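Local coordinates for protein FLUORESCENT IN BLUE LIGHT, chloroplastic (Arabidopsis thaliana, PDB 4YVO) that acts as a negative regulator of tetrapyrrole (including chlorophyll) biosynthesis in chloroplasts, here represented by the TPR domain that mediates complex formation with glutamyl-tRNA reductase, at residues T58-L63 with T73-A78; I77-A82 with K93-L98. One frame throughout, in Å; residues are numbered along the deposited sequence. Where two conformers were deposited one is given.

Contact 1 (T58-L63 with T73-A78)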
loop_
_atom_site.group_PDB
_atom_site.type_symbol
_atom_site.label_atom_id
_atom_site.label_comp_id
_atom_site.label_asym_id
_atom_site.label_seq_id
_atom_site.Cartn_x
_atom_site.Cartn_y
_atom_site.Cartn_z
ATOM N N THR A 58 3.692 -14.503 1.671
ATOM C CA THR A 58 4.544 -14.805 0.525
ATOM C C THR A 58 4.844 -13.542 -0.290
ATOM O O THR A 58 5.957 -13.369 -0.782
ATOM C CB THR A 58 3.969 -15.938 -0.357
ATOM O OG1 THR A 58 2.654 -15.585 -0.804
ATOM C CG2 THR A 58 3.891 -17.230 0.437
ATOM N N GLY A 59 3.858 -12.658 -0.418
ATOM C CA GLY A 59 4.087 -11.366 -1.043
ATOM C C GLY A 59 5.193 -10.583 -0.350
ATOM O O GLY A 59 6.095 -10.045 -1.004
ATOM N N LYS A 60 5.140 -10.519 0.977
ATOM C CA LYS A 60 6.160 -9.801 1.736
ATOM C C LYS A 60 7.546 -10.413 1.544
ATOM O O LYS A 60 8.540 -9.692 1.445
ATOM C CB LYS A 60 5.794 -9.740 3.225
ATOM C CG LYS A 60 4.593 -8.849 3.508
ATOM C CD LYS A 60 4.090 -9.026 4.939
ATOM C CE LYS A 60 4.820 -8.116 5.910
ATOM N NZ LYS A 60 4.227 -6.751 5.950
ATOM N N THR A 61 7.611 -11.741 1.481
ATOM C CA THR A 61 8.885 -12.428 1.273
ATOM C C THR A 61 9.460 -12.110 -0.109
ATOM O O THR A 61 10.646 -11.798 -0.236
ATOM C CB THR A 61 8.738 -13.947 1.466
ATOM O OG1 THR A 61 8.344 -14.212 2.820
ATOM C CG2 THR A 61 10.059 -14.655 1.182
ATOM N N PHE A 62 8.625 -12.166 -1.142
ATOM C CA PHE A 62 9.080 -11.794 -2.479
ATOM C C PHE A 62 9.622 -10.359 -2.486
ATOM O O PHE A 62 10.653 -10.085 -3.094
ATOM C CB PHE A 62 7.947 -11.927 -3.502
ATOM C CG PHE A 62 7.704 -13.337 -3.972
ATOM C CD1 PHE A 62 8.749 -14.133 -4.418
ATOM C CD2 PHE A 62 6.418 -13.861 -3.978
ATOM C CE1 PHE A 62 8.511 -15.434 -4.859
ATOM C CE2 PHE A 62 6.175 -15.157 -4.412
ATOM C CZ PHE A 62 7.223 -15.942 -4.856
ATOM N N LEU A 63 8.925 -9.449 -1.807
ATOM C CA LEU A 63 9.373 -8.061 -1.708
ATOM C C LEU A 63 10.741 -7.961 -1.056
ATOM O O LEU A 63 11.634 -7.273 -1.564
ATOM C CB LEU A 63 8.379 -7.213 -0.910
ATOM C CG LEU A 63 7.307 -6.432 -1.665
ATOM C CD1 LEU A 63 6.681 -5.428 -0.714
ATOM C CD2 LEU A 63 7.889 -5.730 -2.883
ATOM N N THR A 73 1.858 -10.327 -7.800
ATOM C CA THR A 73 0.915 -11.416 -8.021
ATOM C C THR A 73 0.287 -11.896 -6.719
ATOM O O THR A 73 -0.930 -12.099 -6.647
ATOM C CB THR A 73 1.612 -12.595 -8.714
ATOM O OG1 THR A 73 2.138 -12.153 -9.967
ATOM C CG2 THR A 73 0.642 -13.747 -8.962
ATOM N N GLU A 74 1.112 -12.066 -5.689
ATOM C CA GLU A 74 0.618 -12.520 -4.398
ATOM C C GLU A 74 -0.316 -11.497 -3.767
ATOM O O GLU A 74 -1.394 -11.841 -3.284
ATOM C CB GLU A 74 1.779 -12.824 -3.449
ATOM C CG GLU A 74 2.736 -13.905 -3.946
ATOM C CD GLU A 74 2.061 -15.252 -4.119
ATOM O OE1 GLU A 74 2.059 -16.046 -3.157
ATOM O OE2 GLU A 74 1.527 -15.527 -5.214
ATOM N N PHE A 75 0.109 -10.239 -3.755
ATOM C CA PHE A 75 -0.678 -9.185 -3.122
ATOM C C PHE A 75 -1.996 -8.930 -3.868
ATOM O O PHE A 75 -3.000 -8.545 -3.260
ATOM C CB PHE A 75 0.124 -7.883 -3.018
ATOM C CG PHE A 75 1.211 -7.906 -1.977
ATOM C CD1 PHE A 75 0.914 -8.181 -0.650
ATOM C CD2 PHE A 75 2.523 -7.601 -2.317
ATOM C CE1 PHE A 75 1.909 -8.171 0.312
ATOM C CE2 PHE A 75 3.521 -7.591 -1.354
ATOM C CZ PHE A 75 3.215 -7.877 -0.039
ATOM N N LYS A 76 -1.991 -9.140 -5.183
ATOM C CA LYS A 76 -3.202 -8.948 -5.982
ATOM C C LYS A 76 -4.243 -10.004 -5.608
ATOM O O LYS A 76 -5.428 -9.703 -5.511
ATOM C CB LYS A 76 -2.882 -9.001 -7.481
ATOM C CG LYS A 76 -3.970 -8.442 -8.390
ATOM C CD LYS A 76 -4.079 -6.919 -8.234
ATOM C CE LYS A 76 -4.893 -6.252 -9.357
ATOM N NZ LYS A 76 -4.235 -6.251 -10.722
ATOM N N ILE A 77 -3.797 -11.240 -5.393
ATOM C CA ILE A 77 -4.682 -12.289 -4.881
ATOM C C ILE A 77 -5.184 -11.939 -3.484
ATOM O O ILE A 77 -6.373 -12.082 -3.186
ATOM C CB ILE A 77 -3.986 -13.670 -4.866
ATOM C CG1 ILE A 77 -3.661 -14.103 -6.296
ATOM C CG2 ILE A 77 -4.854 -14.725 -4.168
ATOM C CD1 ILE A 77 -2.777 -15.328 -6.377
ATOM N N ALA A 78 -4.281 -11.462 -2.632
ATOM C CA ALA A 78 -4.662 -11.076 -1.281
ATOM C C ALA A 78 -5.733 -9.986 -1.324
ATOM O O ALA A 78 -6.693 -10.020 -0.559
ATOM C CB ALA A 78 -3.442 -10.606 -0.496
#
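Glu74 reaches across to Gly59 and Thr58, and its side chain touches the facing helix from root to tip. Glu74 CB packs on Gly59 CA at 3.6 Å, where the two backbones come closest. Glu74 CG lies in the plane of the Phe62 ring, at its edge, 3.7 Å from Phe62 CD2. The chain then folds back at chi2 (-62°), swinging the carboxylate over toward Thr58 with its plane nearly perpendicular to the Phe62 ring. Glu74 OE1 ends 2.5 Å from Thr58 OG1, which is modelled as donor; the hydrogen bond is very short, so its exact length is doubtful. The same OE1 makes a salt bridge with Lys55, which would probably favour the charged form of this buried acid. The Ser54 carbonyl also lies within hydrogen-bonding distance of Thr58 OG1, so two acceptors compete for its single proton.

Beside Glu74, the Phe75 ring lies against the backbone of Gly59: Gly59 CA sits over one face as a CH-pi contact, 4.0 Å from the ring centroid, while Phe75 CZ comes within 3.4 Å of Gly59 C. Lys60 CG and Leu63 CG meet the ring at its edge. Segments 58-63 and 73-78 run nearly antiparallel (156°), their axes approaching to 8.6 Å. A small residue at position 8, packed against an aromatic at position 24, is part of the consensus packing of a tetratricopeptide repeat, here TPR 1.

Contact 2 (I77-A82 with K93-L98)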
loop_
_atom_site.group_PDB
_atom_site.type_symbol
_atom_site.label_atom_id
_atom_site.label_comp_id
_atom_site.label_asym_id
_atom_site.label_seq_id
_atom_site.Cartn_x
_atom_site.Cartn_y
_atom_site.Cartn_z
ATOM N N ILE A 77 -3.797 -11.240 -5.393
ATOM C CA ILE A 77 -4.682 -12.289 -4.881
ATOM C C ILE A 77 -5.184 -11.939 -3.484
ATOM O O ILE A 77 -6.373 -12.082 -3.186
ATOM C CB ILE A 77 -3.986 -13.670 -4.866
ATOM C CG1 ILE A 77 -3.661 -14.103 -6.296
ATOM C CG2 ILE A 77 -4.854 -14.725 -4.168
ATOM C CD1 ILE A 77 -2.777 -15.328 -6.377
ATOM N N ALA A 78 -4.281 -11.462 -2.632
ATOM C CA ALA A 78 -4.662 -11.076 -1.281
ATOM C C ALA A 78 -5.733 -9.986 -1.324
ATOM O O ALA A 78 -6.693 -10.020 -0.559
ATOM C CB ALA A 78 -3.442 -10.606 -0.496
ATOM N N LEU A 79 -5.577 -9.032 -2.237
ATOM C CA LEU A 79 -6.546 -7.943 -2.368
ATOM C C LEU A 79 -7.921 -8.474 -2.752
ATOM O O LEU A 79 -8.934 -8.078 -2.170
ATOM C CB LEU A 79 -6.087 -6.927 -3.416
ATOM C CG LEU A 79 -6.935 -5.653 -3.492
ATOM C CD1 LEU A 79 -6.638 -4.755 -2.299
ATOM C CD2 LEU A 79 -6.687 -4.914 -4.796
ATOM N N GLU A 80 -7.955 -9.369 -3.737
ATOM C CA GLU A 80 -9.214 -9.942 -4.203
ATOM C C GLU A 80 -9.890 -10.737 -3.078
ATOM O O GLU A 80 -11.096 -10.612 -2.862
ATOM C CB GLU A 80 -8.993 -10.799 -5.466
ATOM C CG GLU A 80 -10.280 -11.197 -6.210
ATOM C CD GLU A 80 -10.039 -11.724 -7.630
ATOM O OE1 GLU A 80 -9.287 -11.085 -8.405
ATOM O OE2 GLU A 80 -10.625 -12.773 -7.985
ATOM N N LEU A 81 -9.106 -11.537 -2.357
ATOM C CA LEU A 81 -9.642 -12.346 -1.262
ATOM C C LEU A 81 -10.143 -11.481 -0.110
ATOM O O LEU A 81 -11.200 -11.756 0.472
ATOM C CB LEU A 81 -8.594 -13.341 -0.757
ATOM C CG LEU A 81 -8.186 -14.454 -1.725
ATOM C CD1 LEU A 81 -7.139 -15.332 -1.079
ATOM C CD2 LEU A 81 -9.394 -15.287 -2.146
ATOM N N ALA A 82 -9.384 -10.444 0.225
ATOM C CA ALA A 82 -9.767 -9.543 1.305
ATOM C C ALA A 82 -11.065 -8.821 0.966
ATOM O O ALA A 82 -11.913 -8.604 1.830
ATOM C CB ALA A 82 -8.649 -8.539 1.596
ATOM N N LYS A 93 -3.569 -4.002 3.890
ATOM C CA LYS A 93 -2.246 -4.623 3.848
ATOM C C LYS A 93 -1.909 -5.055 2.415
ATOM O O LYS A 93 -0.770 -4.903 1.953
ATOM C CB LYS A 93 -2.171 -5.824 4.798
ATOM C CG LYS A 93 -2.378 -5.480 6.273
ATOM C CD LYS A 93 -2.249 -6.721 7.151
ATOM C CE LYS A 93 -2.697 -6.436 8.576
ATOM N NZ LYS A 93 -2.838 -7.685 9.381
ATOM N N ALA A 94 -2.898 -5.592 1.715
ATOM C CA ALA A 94 -2.691 -6.008 0.332
ATOM C C ALA A 94 -2.416 -4.796 -0.558
ATOM O O ALA A 94 -1.519 -4.830 -1.404
ATOM C CB ALA A 94 -3.894 -6.808 -0.179
ATOM N N ALA A 95 -3.177 -3.723 -0.353
ATOM C CA ALA A 95 -2.997 -2.511 -1.142
ATOM C C ALA A 95 -1.612 -1.903 -0.919
ATOM O O ALA A 95 -0.968 -1.466 -1.871
ATOM C CB ALA A 95 -4.090 -1.495 -0.830
ATOM N N ARG A 96 -1.155 -1.873 0.327
ATOM C CA ARG A 96 0.190 -1.393 0.619
ATOM C C ARG A 96 1.239 -2.248 -0.087
ATOM O O ARG A 96 2.210 -1.728 -0.640
ATOM C CB ARG A 96 0.449 -1.398 2.119
ATOM C CG ARG A 96 1.911 -1.134 2.477
ATOM C CD ARG A 96 2.110 -1.010 3.975
ATOM N NE ARG A 96 1.568 -2.166 4.675
ATOM C CZ ARG A 96 1.110 -2.137 5.923
ATOM N NH1 ARG A 96 1.132 -1.005 6.614
ATOM N NH2 ARG A 96 0.629 -3.240 6.475
ATOM N N GLY A 97 1.057 -3.565 -0.051
ATOM C CA GLY A 97 1.980 -4.473 -0.712
ATOM C C GLY A 97 2.022 -4.226 -2.211
ATOM O O GLY A 97 3.097 -4.222 -2.816
ATOM N N LEU A 98 0.857 -4.026 -2.815
ATOM C CA LEU A 98 0.791 -3.695 -4.239
ATOM C C LEU A 98 1.534 -2.389 -4.535
ATOM O O LEU A 98 2.335 -2.321 -5.473
ATOM C CB LEU A 98 -0.663 -3.603 -4.705
ATOM C CG LEU A 98 -1.362 -4.963 -4.785
ATOM C CD1 LEU A 98 -2.878 -4.822 -4.859
ATOM C CD2 LEU A 98 -0.836 -5.759 -5.972
#
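Leu79 and Leu98 meet at about a right angle, Leu79 CD2 lying 3.8 Å from Leu98 CD1, and much of the rest of the contact is built round Leu79. A chi1 of -172°, which sets CG opposite the backbone N, carries Leu79 toward the facing helix, where its two methyls go to different neighbours. CD2 goes to Leu98, whereas Leu79 CD1 comes down by Ala94 and Ala95, 4.0 Å from Ala94 CB and 4.1 Å from Ala95 N. Leu98 CD1 touches more than the fork, since it also comes near Leu79 CB.

Ala94 is pressed against backbone as much as side chain. Ala94 CB stands 3.5 Å from Leu79 N. The same Ala94 CB lies 3.8 Å from Ala78 CB, so Ala78 and Leu79 both lean on one carbon. This is where the helices run closest, with the CA atoms of Leu79 and Ala94 5.1 Å apart.

The pairing joins helix B of TPR 1 to helix A of TPR 2, the inter-repeat packing by which TPR arrays stack into a right-handed superhelix. The two segments are nearly antiparallel at 157°, and their axes approach to 8.5 Å. All five touching residues are buried, and the side-chain contacts between them are apolar.

Helix 108-125 closes over the same hydrophobic patch: Tyr114 touches both Leu79 and Leu98, and Met117 touches Leu79 and Ala95. Leu98 also packs on Tyr72 and Phe75 of helix 68-84, while Ala78 reaches back to Leu52 and Leu56 of helix 48-64.

Helix 68-84 is common to both contacts: contact 1 joins it to helix 48-64 before it, and contact 2, one step further along the chain, joins it to helix 88-104 after it. Ile77 and Ala78 belong to both, and the centres lie 8 Å apart. Contact 1 is thus internal to TPR 1, whereas contact 2 ties TPR 1 to TPR 2 and sits deeper in the chain. Phe75 CD2 approaches Gly97 C at 3.4 Å, so the ring that packs inside the first repeat also rests on the first helix of the second. Such stacked repeats form the TPR scaffold through which FLU associates with glutamyl-tRNA reductase.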